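Long-range contacts in uncharacterized protein MJ0690 (Methanocaldococcus jannaschii, PDB 3K32), which is of unknown function but is predicted to be a subunit of a tRNA methyltransferase, and probably has the nucleotide-binding-like fold of the HUP clan: residues V11-G16 and L35-F40; G30-L35 and G57-V62; I43-L48 and E170-H175. One frame throughout, in Å; residues are numbered along the deposited sequence.

Contacts 1 and 2 lie on neighbouring strand pairs of one parallel sheet: 8-12 with 32-39, then 32-39 with 59-64. They share Leu35, their centres are about 10 Å apart, and their segments interleave along the chain, as expected of two consecutive beta-alpha-beta units. Contact 3 lies beyond the C-terminal end of strand 32-39, where residues 43-48 lead into helix 47-56 and meet the distant helix 169-180; its centre is about 11 Å from that of contact 1 and about 21 Å from that of contact 2. In sequence, both segments of contact 1 precede those of contact 3. Together they tie the first three strands of a Rossmann-like core to a helix late in the chain.

Contact 1 (V11-G16 and L35-F40); sequences VLFSGG and LITINF
Phe13 and Leu35 meet ring to methyl: Leu35 CD2 lies 3.5 Å from the centroid of the Phe13 ring and only 5° off its normal, a CH-pi contact over the centre of one face. The opposite face is covered by the chain's own backbone, with Gly15 N 3.7 Å above the plane of the Phe13 ring, while Thr37 OG1, whose modelled place is less certain, lies near the ring plane at the edge. With CG anti to the backbone N (chi1 -178°), the Phe13 ring swings across to strand 32-39 and is held between the leucine and the turn that follows. A serine in its place would probably leave Leu35 CD2 without the surface it rests on and open a gap beneath Gly15. Two backbone bonds set the parallel pairing. Ile36 N donates to Val11 O at 2.8 Å in a nearly straight bond. Phe13 N donates to Ile36 O at 2.7 Å, and this one is clearly bent (131°). On the other face of the sheet Leu12 CD2 packs 3.9 Å from Ile38 CG1 and also touches Ile36 CD1. Past Phe13 the chain leaves the sheet in an ST turn, Gly16 N donating to Ser14 OG (3.2 Å), and Ser14 N meets Ser19 OG. The sequence SGGKDS here matches the PP-loop of ATP pyrophosphatases, consistent with a nucleotide phosphate site. Helices 17-28 and 47-56 cover the side of Val11, Phe13 and Leu35, whereas helix 84-98 packs through Val94 on Leu12 and Ile38.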
loop_
_atom_site.group_PDB
_atom_site.type_symbol
_atom_site.label_atom_id
_atom_site.label_comp_id
_atom_site.label_asym_id
_atom_site.label_seq_id
_atom_site.Cartn_x
_atom_site.Cartn_y
_atom_site.Cartn_z
ATOM N N VAL B 11 -7.958 -7.987 10.916
ATOM C CA VAL B 11 -6.711 -8.173 10.199
ATOM C C VAL B 11 -6.258 -9.627 10.214
ATOM O O VAL B 11 -5.846 -10.145 11.246
ATOM C CB VAL B 11 -5.592 -7.356 10.856
ATOM C CG1 VAL B 11 -4.339 -7.360 9.982
ATOM C CG2 VAL B 11 -6.048 -5.946 11.153
ATOM N N LEU B 12 -6.321 -10.283 9.065
ATOM C CA LEU B 12 -5.687 -11.583 8.936
ATOM C C LEU B 12 -4.250 -11.421 9.376
ATOM O O LEU B 12 -3.562 -10.495 8.962
ATOM C CB LEU B 12 -5.762 -12.077 7.498
ATOM C CG LEU B 12 -7.156 -12.597 7.158
ATOM C CD1 LEU B 12 -7.434 -12.510 5.670
ATOM C CD2 LEU B 12 -7.287 -14.035 7.669
ATOM N N PHE B 13 -3.798 -12.315 10.236
ATOM C CA PHE B 13 -2.549 -12.086 10.934
ATOM C C PHE B 13 -1.810 -13.408 11.133
ATOM O O PHE B 13 -2.384 -14.384 11.629
ATOM C CB PHE B 13 -2.862 -11.396 12.260
ATOM C CG PHE B 13 -1.656 -11.036 13.077
ATOM C CD1 PHE B 13 -0.883 -9.930 12.754
ATOM C CD2 PHE B 13 -1.326 -11.775 14.210
ATOM C CE1 PHE B 13 0.217 -9.592 13.521
ATOM C CE2 PHE B 13 -0.236 -11.426 14.989
ATOM C CZ PHE B 13 0.543 -10.339 14.638
ATOM N N SER B 14 -0.540 -13.432 10.725
ATOM C CA SER B 14 0.265 -14.656 10.771
ATOM C C SER B 14 1.320 -14.580 11.859
ATOM O O SER B 14 1.872 -15.600 12.265
ATOM C CB SER B 14 0.986 -14.868 9.446
ATOM O OG SER B 14 2.098 -13.981 9.366
ATOM N N GLY B 15 1.624 -13.365 12.305
ATOM C CA GLY B 15 2.629 -13.176 13.325
ATOM C C GLY B 15 3.999 -12.812 12.776
ATOM O O GLY B 15 4.889 -12.474 13.548
ATOM N N GLY B 16 4.191 -12.887 11.458
ATOM C CA GLY B 16 5.454 -12.428 10.874
ATOM C C GLY B 16 5.640 -10.909 10.990
ATOM O O GLY B 16 4.689 -10.168 11.273
ATOM N N LEU B 35 -6.781 -8.581 15.334
ATOM C CA LEU B 35 -5.981 -9.597 14.664
ATOM C C LEU B 35 -6.719 -10.922 14.665
ATOM O O LEU B 35 -7.222 -11.366 15.703
ATOM C CB LEU B 35 -4.621 -9.756 15.355
ATOM C CG LEU B 35 -3.529 -8.747 14.996
ATOM C CD1 LEU B 35 -4.096 -7.373 14.728
ATOM C CD2 LEU B 35 -2.426 -8.690 16.060
ATOM N N ILE B 36 -6.791 -11.541 13.499
ATOM C CA ILE B 36 -7.358 -12.875 13.378
ATOM C C ILE B 36 -6.464 -13.843 12.555
ATOM O O ILE B 36 -5.856 -13.483 11.535
ATOM C CB ILE B 36 -8.782 -12.821 12.810
ATOM C CG1 ILE B 36 -8.736 -12.499 11.332
ATOM C CG2 ILE B 36 -9.640 -11.795 13.544
ATOM C CD1 ILE B 36 -8.792 -13.741 10.495
ATOM N N THR B 37 -6.384 -15.071 13.035
ATOM C CA THR B 37 -5.610 -16.119 12.402
ATOM C C THR B 37 -6.533 -17.297 12.096
ATOM O O THR B 37 -7.183 -17.836 12.992
ATOM C CB THR B 37 -4.485 -16.625 13.344
ATOM O OG1 THR B 37 -3.678 -15.527 13.773
ATOM C CG2 THR B 37 -3.602 -17.634 12.641
ATOM N N ILE B 38 -6.595 -17.685 10.832
ATOM C CA ILE B 38 -7.362 -18.845 10.430
ATOM C C ILE B 38 -6.766 -20.120 10.999
ATOM O O ILE B 38 -5.543 -20.276 11.046
ATOM C CB ILE B 38 -7.396 -18.993 8.899
ATOM C CG1 ILE B 38 -8.101 -17.796 8.257
ATOM C CG2 ILE B 38 -8.037 -20.321 8.488
ATOM C CD1 ILE B 38 -9.302 -17.307 9.029
ATOM N N ASN B 39 -7.646 -21.021 11.437
ATOM C CA ASN B 39 -7.291 -22.413 11.726
ATOM C C ASN B 39 -8.237 -23.396 11.029
ATOM O O ASN B 39 -9.438 -23.146 10.905
ATOM C CB ASN B 39 -7.278 -22.690 13.232
ATOM C CG ASN B 39 -6.666 -24.026 13.551
ATOM O OD1 ASN B 39 -7.340 -24.941 14.027
ATOM N ND2 ASN B 39 -5.381 -24.171 13.232
ATOM N N PHE B 40 -7.709 -24.524 10.575
ATOM C CA PHE B 40 -8.541 -25.462 9.822
ATOM C C PHE B 40 -8.749 -26.770 10.572
ATOM O O PHE B 40 -9.208 -27.748 9.984
ATOM C CB PHE B 40 -7.930 -25.773 8.455
ATOM C CG PHE B 40 -7.831 -24.592 7.533
ATOM C CD1 PHE B 40 -6.644 -23.875 7.430
ATOM C CD2 PHE B 40 -8.910 -24.217 6.740
ATOM C CE1 PHE B 40 -6.530 -22.787 6.561
ATOM C CE2 PHE B 40 -8.808 -23.129 5.851
ATOM C CZ PHE B 40 -7.614 -22.412 5.766
#

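Contact 2 (G30-L35 and G57-V62); sequences GYNPHL and GFKHKV
Lys59 reaches back over strand 32-39 to Asn32, where NZ donates to OD1 at 2.8 Å, lying in the carbonyl plane on a lone pair. The bend at the end of the lysine chain (chi4 72°) turns NZ inward, so that it also donates to water 1, 2.7 Å away. That water accepts a second bond from Lys59 N and donates to Pro33 O at 2.8 Å, bridging the two strands at their N-terminal ends. His34 runs alongside the lysine, pointing the same way, with NE2 3.7 Å from Lys59 CD. Its ring is fixed by ND1, which donates to Asn32 O at 3.1 Å with that oxygen near the ring plane. On the opposite face of the sheet Phe58 lies across Leu35 and Pro33: Leu35 CD2 comes 3.5 Å from Phe58 CB, and Pro33 CG sits 4.0 Å from Phe58 CE1, over one face toward the rim. Lys61 N donates to Leu35 O at 3.1 Å, and Leu35 N to Lys59 O only weakly. The axes of segments 32-35 and 59-62 run in the same sense, at 32° to each other. Each segment starts at a glycine ending a helix in a Schellman motif, Gly30 after 17-28 and Gly57 after 47-56. Helix 17-28 meets Pro33 and Phe58 through Lys27, and 47-56 covers His60 through Ala53; within the chain, strand 59-64 borders the parallel sheet.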
loop_
_atom_site.group_PDB
_atom_site.type_symbol
_atom_site.label_atom_id
_atom_site.label_comp_id
_atom_site.label_asym_id
_atom_site.label_seq_id
_atom_site.Cartn_x
_atom_site.Cartn_y
_atom_site.Cartn_z
ATOM N N GLY B 30 -5.536 5.147 13.298
ATOM C CA GLY B 30 -6.699 5.345 14.140
ATOM C C GLY B 30 -7.689 4.196 14.202
ATOM O O GLY B 30 -8.742 4.335 14.800
ATOM N N TYR B 31 -7.355 3.057 13.606
ATOM C CA TYR B 31 -8.255 1.907 13.648
ATOM C C TYR B 31 -8.033 1.060 14.875
ATOM O O TYR B 31 -6.913 0.947 15.367
ATOM C CB TYR B 31 -8.039 0.994 12.459
ATOM C CG TYR B 31 -8.448 1.560 11.128
ATOM C CD1 TYR B 31 -9.751 1.498 10.709
ATOM C CD2 TYR B 31 -7.511 2.110 10.268
ATOM C CE1 TYR B 31 -10.120 1.990 9.494
ATOM C CE2 TYR B 31 -7.877 2.609 9.051
ATOM C CZ TYR B 31 -9.184 2.543 8.662
ATOM O OH TYR B 31 -9.575 3.037 7.435
ATOM N N ASN B 32 -9.096 0.425 15.347
ATOM C CA ASN B 32 -8.926 -0.621 16.336
ATOM C C ASN B 32 -8.765 -1.982 15.651
ATOM O O ASN B 32 -9.742 -2.562 15.172
ATOM C CB ASN B 32 -10.098 -0.640 17.293
ATOM C CG ASN B 32 -9.799 -1.429 18.529
ATOM O OD1 ASN B 32 -8.639 -1.728 18.811
ATOM N ND2 ASN B 32 -10.838 -1.776 19.280
ATOM N N PRO B 33 -7.522 -2.480 15.572
ATOM C CA PRO B 33 -7.231 -3.721 14.853
ATOM C C PRO B 33 -7.585 -4.960 15.665
ATOM O O PRO B 33 -7.140 -5.117 16.799
ATOM C CB PRO B 33 -5.707 -3.669 14.653
ATOM C CG PRO B 33 -5.288 -2.302 15.063
ATOM C CD PRO B 33 -6.293 -1.877 16.096
ATOM N N HIS B 34 -8.399 -5.827 15.082
ATOM C CA HIS B 34 -8.678 -7.124 15.672
ATOM C C HIS B 34 -7.942 -8.167 14.840
ATOM O O HIS B 34 -8.390 -8.550 13.752
ATOM C CB HIS B 34 -10.183 -7.379 15.708
ATOM C CG HIS B 34 -10.926 -6.451 16.626
ATOM N ND1 HIS B 34 -10.965 -5.086 16.430
ATOM C CD2 HIS B 34 -11.644 -6.691 17.747
ATOM C CE1 HIS B 34 -11.677 -4.525 17.392
ATOM N NE2 HIS B 34 -12.104 -5.476 18.202
ATOM N N LEU B 35 -6.781 -8.581 15.334
ATOM C CA LEU B 35 -5.981 -9.597 14.664
ATOM C C LEU B 35 -6.719 -10.922 14.665
ATOM O O LEU B 35 -7.222 -11.366 15.703
ATOM C CB LEU B 35 -4.621 -9.756 15.355
ATOM C CG LEU B 35 -3.529 -8.747 14.996
ATOM C CD1 LEU B 35 -4.096 -7.373 14.728
ATOM C CD2 LEU B 35 -2.426 -8.690 16.060
ATOM N N GLY B 57 0.387 -6.015 21.828
ATOM C CA GLY B 57 -0.753 -5.491 22.562
ATOM C C GLY B 57 -2.064 -5.403 21.779
ATOM O O GLY B 57 -2.888 -4.526 22.028
ATOM N N PHE B 58 -2.271 -6.307 20.829
ATOM C CA PHE B 58 -3.511 -6.285 20.055
ATOM C C PHE B 58 -4.431 -7.436 20.411
ATOM O O PHE B 58 -3.972 -8.534 20.727
ATOM C CB PHE B 58 -3.223 -6.301 18.557
ATOM C CG PHE B 58 -2.621 -5.032 18.050
ATOM C CD1 PHE B 58 -3.112 -3.802 18.476
ATOM C CD2 PHE B 58 -1.570 -5.056 17.148
ATOM C CE1 PHE B 58 -2.563 -2.626 18.015
ATOM C CE2 PHE B 58 -1.021 -3.882 16.682
ATOM C CZ PHE B 58 -1.524 -2.662 17.111
ATOM N N LYS B 59 -5.730 -7.182 20.354
ATOM C CA LYS B 59 -6.712 -8.237 20.566
ATOM C C LYS B 59 -6.556 -9.342 19.509
ATOM O O LYS B 59 -6.385 -9.063 18.321
ATOM C CB LYS B 59 -8.115 -7.655 20.506
ATOM C CG LYS B 59 -8.339 -6.467 21.400
ATOM C CD LYS B 59 -9.620 -5.750 20.990
ATOM C CE LYS B 59 -9.742 -4.365 21.632
ATOM N NZ LYS B 59 -8.787 -3.391 21.048
ATOM N N HIS B 60 -6.621 -10.599 19.927
ATOM C CA HIS B 60 -6.437 -11.682 18.962
ATOM C C HIS B 60 -7.489 -12.767 19.098
ATOM O O HIS B 60 -7.952 -13.067 20.196
ATOM C CB HIS B 60 -5.031 -12.286 19.061
ATOM C CG HIS B 60 -4.758 -13.368 18.062
ATOM N ND1 HIS B 60 -4.305 -13.107 16.788
ATOM C CD2 HIS B 60 -4.838 -14.719 18.161
ATOM C CE1 HIS B 60 -4.131 -14.248 16.138
ATOM N NE2 HIS B 60 -4.454 -15.240 16.951
ATOM N N LYS B 61 -7.844 -13.350 17.961
ATOM C CA LYS B 61 -8.877 -14.365 17.878
ATOM C C LYS B 61 -8.467 -15.387 16.825
ATOM O O LYS B 61 -7.884 -15.029 15.802
ATOM C CB LYS B 61 -10.197 -13.699 17.483
ATOM C CG LYS B 61 -11.398 -14.623 17.408
ATOM C CD LYS B 61 -12.638 -13.906 17.930
ATOM C CE LYS B 61 -13.762 -13.872 16.917
ATOM N NZ LYS B 61 -13.421 -13.009 15.756
ATOM N N VAL B 62 -8.744 -16.660 17.070
ATOM C CA VAL B 62 -8.591 -17.632 15.998
ATOM C C VAL B 62 -9.940 -18.085 15.471
ATOM O O VAL B 62 -10.840 -18.405 16.220
ATOM C CB VAL B 62 -7.675 -18.848 16.341
ATOM C CG1 VAL B 62 -6.821 -18.591 17.591
ATOM C CG2 VAL B 62 -8.472 -20.127 16.431
HETATM O O HOH W 1 -6.842 -4.481 19.514
#

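Contact 3 (I43-L48 and E170-H175); sequences IPSYKL and EAEIRH
Glu172 OE2 stands 3.0 Å from both Ile43 N and Ile43 O, so that one carboxylate oxygen faces a donor and an acceptor of the same residue. Only the first approach is a hydrogen bond, Ile43 N using the anti lone pair of OE2 with an angle of 148° at the hydrogen. The second pairs two acceptors, which would by itself favour a protonated acid, but the amide N-H groups on the carboxylate probably offset this. Part of the price is met elsewhere: Ile43 O accepts from Asn39 ND2 and, weakly, from Ser45 N, which closes an inverse gamma turn centred on Pro44. The other oxygen, OE1, is bonded to Phe40 N, and a weak bond joins Val42 N to OE2. One glutamate of helix 169-180 thus takes up the amides of Phe40, Ile43 and, weakly, Val42 in the segment leaving strand 32-39, just before a type I beta turn from Pro44 to Lys47 leads into helix 47-56, a stage of the beta-alpha-beta crossover. Beside this polar knot, Ile43 spreads over His175. CG1 takes the crowded position between backbone N and carbonyl carbon (chi1 60°), leaving CG2 over the imidazole centre, 3.5 Å from the centroid of the His175 ring, while Ile43 CD1 approaches His175 CD2 at 3.8 Å. Further along, Ser45 CB abuts Ala171 CB at 3.6 Å. Its hydroxyl OG lies 3.4 Å from Glu172 CG, alongside the aliphatic part of the acid, and Ser167 OG bonds to Ser45 O from the loop just before helix 169-180.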
loop_
_atom_site.group_PDB
_atom_site.type_symbol
_atom_site.label_atom_id
_atom_site.label_comp_id
_atom_site.label_asym_id
_atom_site.label_seq_id
_atom_site.Cartn_x
_atom_site.Cartn_y
_atom_site.Cartn_z
ATOM N N ILE B 43 -3.768 -28.719 12.738
ATOM C CA ILE B 43 -2.867 -28.521 13.882
ATOM C C ILE B 43 -2.911 -27.080 14.426
ATOM O O ILE B 43 -3.310 -26.144 13.727
ATOM C CB ILE B 43 -1.396 -28.936 13.563
ATOM C CG1 ILE B 43 -0.818 -28.116 12.399
ATOM C CG2 ILE B 43 -1.300 -30.422 13.252
ATOM C CD1 ILE B 43 0.660 -28.466 12.059
ATOM N N PRO B 44 -2.507 -26.899 15.691
ATOM C CA PRO B 44 -2.575 -25.578 16.328
ATOM C C PRO B 44 -1.459 -24.622 15.881
ATOM O O PRO B 44 -0.814 -23.986 16.708
ATOM C CB PRO B 44 -2.443 -25.910 17.817
ATOM C CG PRO B 44 -1.652 -27.169 17.837
ATOM C CD PRO B 44 -2.127 -27.955 16.647
ATOM N N SER B 45 -1.263 -24.503 14.574
ATOM C CA SER B 45 -0.192 -23.679 14.038
ATOM C C SER B 45 -0.342 -22.177 14.345
ATOM O O SER B 45 0.532 -21.383 13.987
ATOM C CB SER B 45 -0.046 -23.911 12.524
ATOM O OG SER B 45 -1.171 -23.422 11.800
ATOM N N TYR B 46 -1.425 -21.788 15.011
ATOM C CA TYR B 46 -1.669 -20.374 15.285
ATOM C C TYR B 46 -0.945 -19.876 16.529
ATOM O O TYR B 46 -0.987 -18.694 16.849
ATOM C CB TYR B 46 -3.160 -20.127 15.467
ATOM C CG TYR B 46 -3.745 -21.015 16.523
ATOM C CD1 TYR B 46 -3.768 -20.616 17.855
ATOM C CD2 TYR B 46 -4.239 -22.268 16.198
ATOM C CE1 TYR B 46 -4.291 -21.430 18.832
ATOM C CE2 TYR B 46 -4.764 -23.093 17.169
ATOM C CZ TYR B 46 -4.784 -22.670 18.485
ATOM O OH TYR B 46 -5.309 -23.490 19.448
ATOM N N LYS B 47 -0.292 -20.776 17.248
ATOM C CA LYS B 47 0.322 -20.385 18.510
ATOM C C LYS B 47 1.248 -19.155 18.368
ATOM O O LYS B 47 1.205 -18.240 19.187
ATOM C CB LYS B 47 1.002 -21.595 19.172
ATOM C CG LYS B 47 2.493 -21.466 19.386
ATOM C CD LYS B 47 2.806 -21.002 20.801
ATOM C CE LYS B 47 2.309 -21.997 21.849
ATOM N NZ LYS B 47 2.483 -21.493 23.244
ATOM N N LEU B 48 2.049 -19.119 17.311
ATOM C CA LEU B 48 2.988 -18.018 17.097
ATOM C C LEU B 48 2.282 -16.652 17.009
ATOM O O LEU B 48 2.642 -15.689 17.694
ATOM C CB LEU B 48 3.815 -18.281 15.830
ATOM C CG LEU B 48 5.086 -17.462 15.539
ATOM C CD1 LEU B 48 4.861 -16.446 14.416
ATOM C CD2 LEU B 48 5.639 -16.787 16.792
ATOM N N GLU B 170 0.494 -22.333 5.321
ATOM C CA GLU B 170 1.570 -23.283 5.099
ATOM C C GLU B 170 1.546 -24.499 6.048
ATOM O O GLU B 170 1.272 -25.617 5.624
ATOM C CB GLU B 170 2.903 -22.545 5.195
ATOM C CG GLU B 170 3.882 -22.901 4.107
ATOM C CD GLU B 170 4.810 -21.753 3.754
ATOM O OE1 GLU B 170 4.433 -20.918 2.892
ATOM O OE2 GLU B 170 5.919 -21.693 4.332
ATOM N N ALA B 171 1.828 -24.272 7.327
ATOM C CA ALA B 171 1.970 -25.360 8.289
ATOM C C ALA B 171 0.848 -26.383 8.189
ATOM O O ALA B 171 1.108 -27.589 8.113
ATOM C CB ALA B 171 2.065 -24.813 9.696
ATOM N N GLU B 172 -0.395 -25.900 8.197
ATOM C CA GLU B 172 -1.555 -26.792 8.150
ATOM C C GLU B 172 -1.620 -27.530 6.817
ATOM O O GLU B 172 -2.064 -28.678 6.755
ATOM C CB GLU B 172 -2.880 -26.065 8.469
ATOM C CG GLU B 172 -2.983 -25.613 9.934
ATOM C CD GLU B 172 -4.416 -25.448 10.454
ATOM O OE1 GLU B 172 -5.075 -24.432 10.128
ATOM O OE2 GLU B 172 -4.869 -26.323 11.226
ATOM N N ILE B 173 -1.162 -26.875 5.755
ATOM C CA ILE B 173 -1.114 -27.521 4.457
ATOM C C ILE B 173 0.000 -28.558 4.471
ATOM O O ILE B 173 -0.193 -29.714 4.089
ATOM C CB ILE B 173 -0.871 -26.506 3.346
ATOM C CG1 ILE B 173 -1.978 -25.443 3.370
ATOM C CG2 ILE B 173 -0.782 -27.207 1.983
ATOM C CD1 ILE B 173 -1.937 -24.477 2.215
ATOM N N ARG B 174 1.165 -28.122 4.936
ATOM C CA ARG B 174 2.329 -28.973 5.061
ATOM C C ARG B 174 1.937 -30.261 5.778
ATOM O O ARG B 174 2.296 -31.362 5.351
ATOM C CB ARG B 174 3.413 -28.231 5.845
ATOM C CG ARG B 174 4.830 -28.442 5.340
ATOM C CD ARG B 174 5.753 -27.328 5.826
ATOM N NE ARG B 174 6.847 -27.837 6.655
ATOM C CZ ARG B 174 7.954 -27.154 6.945
ATOM N NH1 ARG B 174 8.124 -25.927 6.469
ATOM N NH2 ARG B 174 8.896 -27.700 7.706
ATOM N N HIS B 175 1.179 -30.118 6.856
ATOM C CA HIS B 175 0.825 -31.262 7.673
ATOM C C HIS B 175 0.013 -32.300 6.910
ATOM O O HIS B 175 0.287 -33.500 6.985
ATOM C CB HIS B 175 0.056 -30.819 8.904
ATOM C CG HIS B 175 0.078 -31.826 10.007
ATOM N ND1 HIS B 175 -0.948 -32.724 10.214
ATOM C CD2 HIS B 175 1.007 -32.089 10.951
ATOM C CE1 HIS B 175 -0.655 -33.492 11.247
ATOM N NE2 HIS B 175 0.527 -33.127 11.715
#